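PDB 2BNL: RsbT co-antagonist protein RsbRA from Bacillus subtilis, which stimulates RsbT kinase activity toward RsbS in vitro and, as a stressosome component, regulates sigma-B under salt and heat stress, this chain being its N-terminal globin-like domain. Local coordinates for residues L19-S30 with D39-I50. Sequence-based numbering, arbitrary orientation.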
loop_
_atom_site.group_PDB
_atom_site.type_symbol
_atom_site.label_atom_id
_atom_site.label_comp_id
_atom_site.label_asym_id
_atom_site.label_seq_id
_atom_site.Cartn_x
_atom_site.Cartn_y
_atom_site.Cartn_z
ATOM N N LEU A 19 -4.729 13.584 14.262
ATOM C CA LEU A 19 -6.019 13.027 14.424
ATOM C C LEU A 19 -7.002 13.875 13.535
ATOM O O LEU A 19 -7.848 13.312 12.875
ATOM C CB LEU A 19 -6.430 12.923 15.893
ATOM C CG LEU A 19 -7.952 12.696 16.333
ATOM C CD1 LEU A 19 -8.677 11.317 16.093
ATOM C CD2 LEU A 19 -8.235 12.995 17.769
ATOM N N GLN A 20 -6.891 15.199 13.661
ATOM C CA GLN A 20 -7.760 16.109 12.884
ATOM C C GLN A 20 -7.488 15.967 11.390
ATOM O O GLN A 20 -8.389 15.894 10.595
ATOM C CB GLN A 20 -7.533 17.555 13.398
ATOM C CG GLN A 20 -8.241 18.678 12.546
ATOM C CD GLN A 20 -9.785 18.570 12.525
ATOM O OE1 GLN A 20 -10.382 17.691 13.218
ATOM N NE2 GLN A 20 -10.463 19.486 11.700
ATOM N N LEU A 21 -6.220 15.942 11.012
ATOM C CA LEU A 21 -5.841 15.792 9.627
ATOM C C LEU A 21 -6.409 14.492 8.975
ATOM O O LEU A 21 -6.937 14.514 7.887
ATOM C CB LEU A 21 -4.311 15.778 9.569
ATOM C CG LEU A 21 -3.676 15.805 8.217
ATOM C CD1 LEU A 21 -3.852 17.225 7.580
ATOM C CD2 LEU A 21 -2.189 15.479 8.320
ATOM N N TRP A 22 -6.205 13.385 9.658
ATOM C CA TRP A 22 -6.664 12.096 9.225
ATOM C C TRP A 22 -8.167 11.940 9.263
ATOM O O TRP A 22 -8.717 11.326 8.388
ATOM C CB TRP A 22 -5.904 10.986 9.982
ATOM C CG TRP A 22 -4.500 11.005 9.617
ATOM C CD1 TRP A 22 -3.940 11.651 8.583
ATOM C CD2 TRP A 22 -3.413 10.402 10.347
ATOM N NE1 TRP A 22 -2.579 11.436 8.580
ATOM C CE2 TRP A 22 -2.247 10.658 9.640
ATOM C CE3 TRP A 22 -3.338 9.663 11.532
ATOM C CZ2 TRP A 22 -0.989 10.214 10.074
ATOM C CZ3 TRP A 22 -2.089 9.230 11.941
ATOM C CH2 TRP A 22 -0.960 9.510 11.208
ATOM N N THR A 23 -8.831 12.541 10.261
ATOM C CA THR A 23 -10.273 12.546 10.313
ATOM C C THR A 23 -10.819 13.291 9.096
ATOM O O THR A 23 -11.737 12.858 8.437
ATOM C CB THR A 23 -10.773 13.139 11.687
ATOM O OG1 THR A 23 -10.318 12.280 12.740
ATOM C CG2 THR A 23 -12.326 13.109 11.686
ATOM N N ASP A 24 -10.240 14.429 8.797
ATOM C CA ASP A 24 -10.628 15.214 7.626
ATOM C C ASP A 24 -10.387 14.514 6.339
ATOM O O ASP A 24 -11.172 14.641 5.405
ATOM C CB ASP A 24 -9.929 16.595 7.606
ATOM C CG ASP A 24 -10.402 17.512 8.730
ATOM O OD1 ASP A 24 -11.446 17.247 9.422
ATOM O OD2 ASP A 24 -9.665 18.475 8.988
ATOM N N THR A 25 -9.303 13.753 6.242
ATOM C CA THR A 25 -9.032 12.942 5.028
ATOM C C THR A 25 -10.119 11.907 4.839
ATOM O O THR A 25 -10.629 11.793 3.757
ATOM C CB THR A 25 -7.649 12.278 5.195
ATOM O OG1 THR A 25 -6.669 13.292 5.338
ATOM C CG2 THR A 25 -7.307 11.344 4.060
ATOM N N LEU A 26 -10.521 11.188 5.914
ATOM C CA LEU A 26 -11.586 10.194 5.836
ATOM C C LEU A 26 -12.878 10.802 5.387
ATOM O O LEU A 26 -13.557 10.281 4.526
ATOM C CB LEU A 26 -11.795 9.475 7.171
ATOM C CG LEU A 26 -10.655 8.553 7.592
ATOM C CD1 LEU A 26 -10.798 8.130 8.969
ATOM C CD2 LEU A 26 -10.538 7.266 6.693
ATOM N N LYS A 27 -13.187 11.941 5.955
ATOM C CA LYS A 27 -14.403 12.606 5.625
ATOM C C LYS A 27 -14.430 13.012 4.165
ATOM O O LYS A 27 -15.421 12.819 3.465
ATOM C CB LYS A 27 -14.564 13.788 6.551
ATOM C CG LYS A 27 -14.944 13.395 7.978
ATOM C CD LYS A 27 -14.915 14.646 8.921
ATOM C CE LYS A 27 -15.798 15.693 8.421
ATOM N NZ LYS A 27 -16.131 16.755 9.439
ATOM N N GLU A 28 -13.319 13.576 3.696
ATOM C CA GLU A 28 -13.184 13.995 2.276
ATOM C C GLU A 28 -13.389 12.817 1.371
ATOM O O GLU A 28 -14.103 12.874 0.392
ATOM C CB GLU A 28 -11.782 14.610 2.068
ATOM C CG GLU A 28 -11.463 15.086 0.711
ATOM C CD GLU A 28 -9.970 15.527 0.562
ATOM O OE1 GLU A 28 -9.288 15.930 1.571
ATOM O OE2 GLU A 28 -9.466 15.364 -0.557
ATOM N N LEU A 29 -12.765 11.714 1.717
ATOM C CA LEU A 29 -12.907 10.539 0.908
ATOM C C LEU A 29 -14.299 9.951 0.939
ATOM O O LEU A 29 -14.782 9.425 -0.121
ATOM C CB LEU A 29 -11.861 9.479 1.290
ATOM C CG LEU A 29 -10.421 9.809 0.992
ATOM C CD1 LEU A 29 -9.500 8.787 1.706
ATOM C CD2 LEU A 29 -10.195 9.823 -0.472
ATOM N N SER A 30 -14.951 10.030 2.103
ATOM C CA SER A 30 -16.310 9.442 2.225
ATOM C C SER A 30 -17.348 10.126 1.306
ATOM O O SER A 30 -18.331 9.533 0.935
ATOM C CB SER A 30 -16.827 9.445 3.680
ATOM O OG SER A 30 -17.135 10.740 4.155
ATOM N N ASP A 39 -18.999 11.994 11.827
ATOM C CA ASP A 39 -17.691 12.501 12.260
ATOM C C ASP A 39 -17.005 11.660 13.319
ATOM O O ASP A 39 -15.788 11.437 13.201
ATOM C CB ASP A 39 -17.784 13.922 12.696
ATOM C CG ASP A 39 -18.078 14.880 11.484
ATOM O OD1 ASP A 39 -18.178 14.415 10.301
ATOM O OD2 ASP A 39 -18.273 16.096 11.729
ATOM N N GLN A 40 -17.756 11.284 14.392
ATOM C CA GLN A 40 -17.225 10.447 15.425
ATOM C C GLN A 40 -16.720 9.082 14.940
ATOM O O GLN A 40 -15.754 8.624 15.467
ATOM C CB GLN A 40 -18.212 10.268 16.569
ATOM C CG GLN A 40 -17.551 9.685 17.768
ATOM C CD GLN A 40 -16.611 10.701 18.441
ATOM O OE1 GLN A 40 -17.060 11.750 18.795
ATOM N NE2 GLN A 40 -15.301 10.365 18.606
ATOM N N VAL A 41 -17.392 8.434 13.973
ATOM C CA VAL A 41 -16.945 7.166 13.457
ATOM C C VAL A 41 -15.578 7.371 12.821
ATOM O O VAL A 41 -14.638 6.622 13.087
ATOM C CB VAL A 41 -17.952 6.534 12.478
ATOM C CG1 VAL A 41 -17.374 5.487 11.721
ATOM C CG2 VAL A 41 -19.108 5.958 13.289
ATOM N N TYR A 42 -15.439 8.431 12.045
ATOM C CA TYR A 42 -14.121 8.636 11.356
ATOM C C TYR A 42 -13.051 9.056 12.320
ATOM O O TYR A 42 -11.864 8.557 12.217
ATOM C CB TYR A 42 -14.295 9.606 10.171
ATOM C CG TYR A 42 -15.256 9.147 9.091
ATOM C CD1 TYR A 42 -15.090 7.937 8.442
ATOM C CD2 TYR A 42 -16.338 9.917 8.693
ATOM C CE1 TYR A 42 -15.934 7.481 7.425
ATOM C CE2 TYR A 42 -17.186 9.443 7.683
ATOM C CZ TYR A 42 -16.975 8.232 7.072
ATOM O OH TYR A 42 -17.851 7.789 6.111
ATOM N N GLU A 43 -13.414 9.907 13.295
ATOM C CA GLU A 43 -12.476 10.237 14.357
ATOM C C GLU A 43 -11.956 8.989 15.124
ATOM O O GLU A 43 -10.801 8.869 15.408
ATOM C CB GLU A 43 -13.073 11.292 15.299
ATOM C CG GLU A 43 -12.150 11.682 16.420
ATOM C CD GLU A 43 -12.789 12.602 17.472
ATOM O OE1 GLU A 43 -13.456 13.553 17.037
ATOM O OE2 GLU A 43 -12.699 12.297 18.715
ATOM N N ASN A 44 -12.851 8.092 15.419
ATOM C CA ASN A 44 -12.536 6.892 16.148
ATOM C C ASN A 44 -11.610 5.974 15.347
ATOM O O ASN A 44 -10.759 5.316 15.891
ATOM C CB ASN A 44 -13.799 6.153 16.563
ATOM C CG ASN A 44 -14.509 6.770 17.719
ATOM O OD1 ASN A 44 -14.153 7.813 18.244
ATOM N ND2 ASN A 44 -15.608 6.165 18.062
ATOM N N ILE A 45 -11.829 5.911 14.055
ATOM C CA ILE A 45 -10.860 5.248 13.164
ATOM C C ILE A 45 -9.461 5.859 13.168
ATOM O O ILE A 45 -8.481 5.118 13.302
ATOM C CB ILE A 45 -11.364 5.205 11.683
ATOM C CG1 ILE A 45 -12.583 4.305 11.576
ATOM C CG2 ILE A 45 -10.231 4.768 10.772
ATOM C CD1 ILE A 45 -13.378 4.546 10.369
ATOM N N SER A 46 -9.373 7.189 13.071
ATOM C CA SER A 46 -8.095 7.874 13.137
ATOM C C SER A 46 -7.428 7.641 14.456
ATOM O O SER A 46 -6.222 7.492 14.476
ATOM C CB SER A 46 -8.275 9.345 12.876
ATOM O OG SER A 46 -9.049 9.398 11.681
ATOM N N LYS A 47 -8.196 7.680 15.542
ATOM C CA LYS A 47 -7.641 7.469 16.869
ATOM C C LYS A 47 -7.137 6.022 17.045
ATOM O O LYS A 47 -6.076 5.841 17.640
ATOM C CB LYS A 47 -8.643 7.924 17.990
ATOM C CG LYS A 47 -8.191 7.532 19.403
ATOM C CD LYS A 47 -6.898 8.157 19.811
ATOM C CE LYS A 47 -6.590 7.974 21.416
ATOM N NZ LYS A 47 -5.132 7.929 21.647
ATOM N N GLU A 48 -7.884 5.060 16.581
ATOM C CA GLU A 48 -7.501 3.614 16.665
ATOM C C GLU A 48 -6.235 3.447 15.852
ATOM O O GLU A 48 -5.343 2.701 16.203
ATOM C CB GLU A 48 -8.508 2.699 16.002
ATOM C CG GLU A 48 -9.506 1.919 16.858
ATOM C CD GLU A 48 -10.395 0.932 16.029
ATOM O OE1 GLU A 48 -10.198 -0.314 16.234
ATOM O OE2 GLU A 48 -11.298 1.401 15.204
ATOM N N TYR A 49 -6.169 4.084 14.701
ATOM C CA TYR A 49 -4.893 4.015 13.864
ATOM C C TYR A 49 -3.673 4.642 14.498
ATOM O O TYR A 49 -2.590 4.042 14.543
ATOM C CB TYR A 49 -5.136 4.708 12.561
ATOM C CG TYR A 49 -4.062 4.559 11.558
ATOM C CD1 TYR A 49 -3.776 3.322 10.982
ATOM C CD2 TYR A 49 -3.349 5.636 11.135
ATOM C CE1 TYR A 49 -2.808 3.171 9.990
ATOM C CE2 TYR A 49 -2.340 5.478 10.130
ATOM C CZ TYR A 49 -2.098 4.238 9.569
ATOM O OH TYR A 49 -1.172 4.151 8.559
ATOM N N ILE A 50 -3.838 5.861 15.030
ATOM C CA ILE A 50 -2.727 6.466 15.742
ATOM C C ILE A 50 -2.222 5.551 16.927
ATOM O O ILE A 50 -1.023 5.486 17.172
ATOM C CB ILE A 50 -3.044 7.910 16.291
ATOM C CG1 ILE A 50 -3.348 8.880 15.164
ATOM C CG2 ILE A 50 -1.784 8.669 16.901
ATOM C CD1 ILE A 50 -4.208 10.268 15.528
#
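Ser46 fits as a small knob into the hole formed by Leu19, Trp22, Thr23 and Leu26 of helix 19-30, and Leu19 answers as a knob among Glu43, Ser46, Lys47 and Ile50. The segment axes approach to 8.5 Å at 129°, consistent with the small Ser46 and Thr23 at the crossing. Both hydroxyls there turn back on their own helices: Thr23 OG1 bonds to Leu19 O at 2.7 Å, and Ser46 OG to Tyr42 O at 3.0 Å. Leu19, its CG anti to the backbone N (chi1 164°), sets CD1 against Glu43 O, 3.3 Å away, and beside Glu43 CG, while its CB is pressed tightly by Ile50 CD1 at 3.5 Å. Toward the end of helix 39-54, Tyr49 turns a ring edge to one face of Trp22, an offset edge-to-face pair with planes at 72°, and Ile50 CG1 meets the indole rim at Trp22 CZ3, 3.5 Å away. Phe91 of helix 81-100 stacks on Trp22 and meets Tyr49 edge-to-face, so the pair extends into the core of this all-helical, non-heme globin domain. At the other end, Tyr42 reaches along helix 19-30, its ring lying obliquely against Leu26 CB, Lys27 CG and Ser30 CB, and its OH bonds to Leu37 N in the connecting loop. Replacing Tyr42 by an alanine is likely to open a gap beside Leu26, Lys27 and Ser30 and to leave the Leu37 amide without this acceptor. Beside Tyr42, Lys27 bends at its third side-chain torsion to bring NZ to 3.2 Å from both Asp39 OD1 and OD2, a salt bridge whose hydrogen bonds are weak.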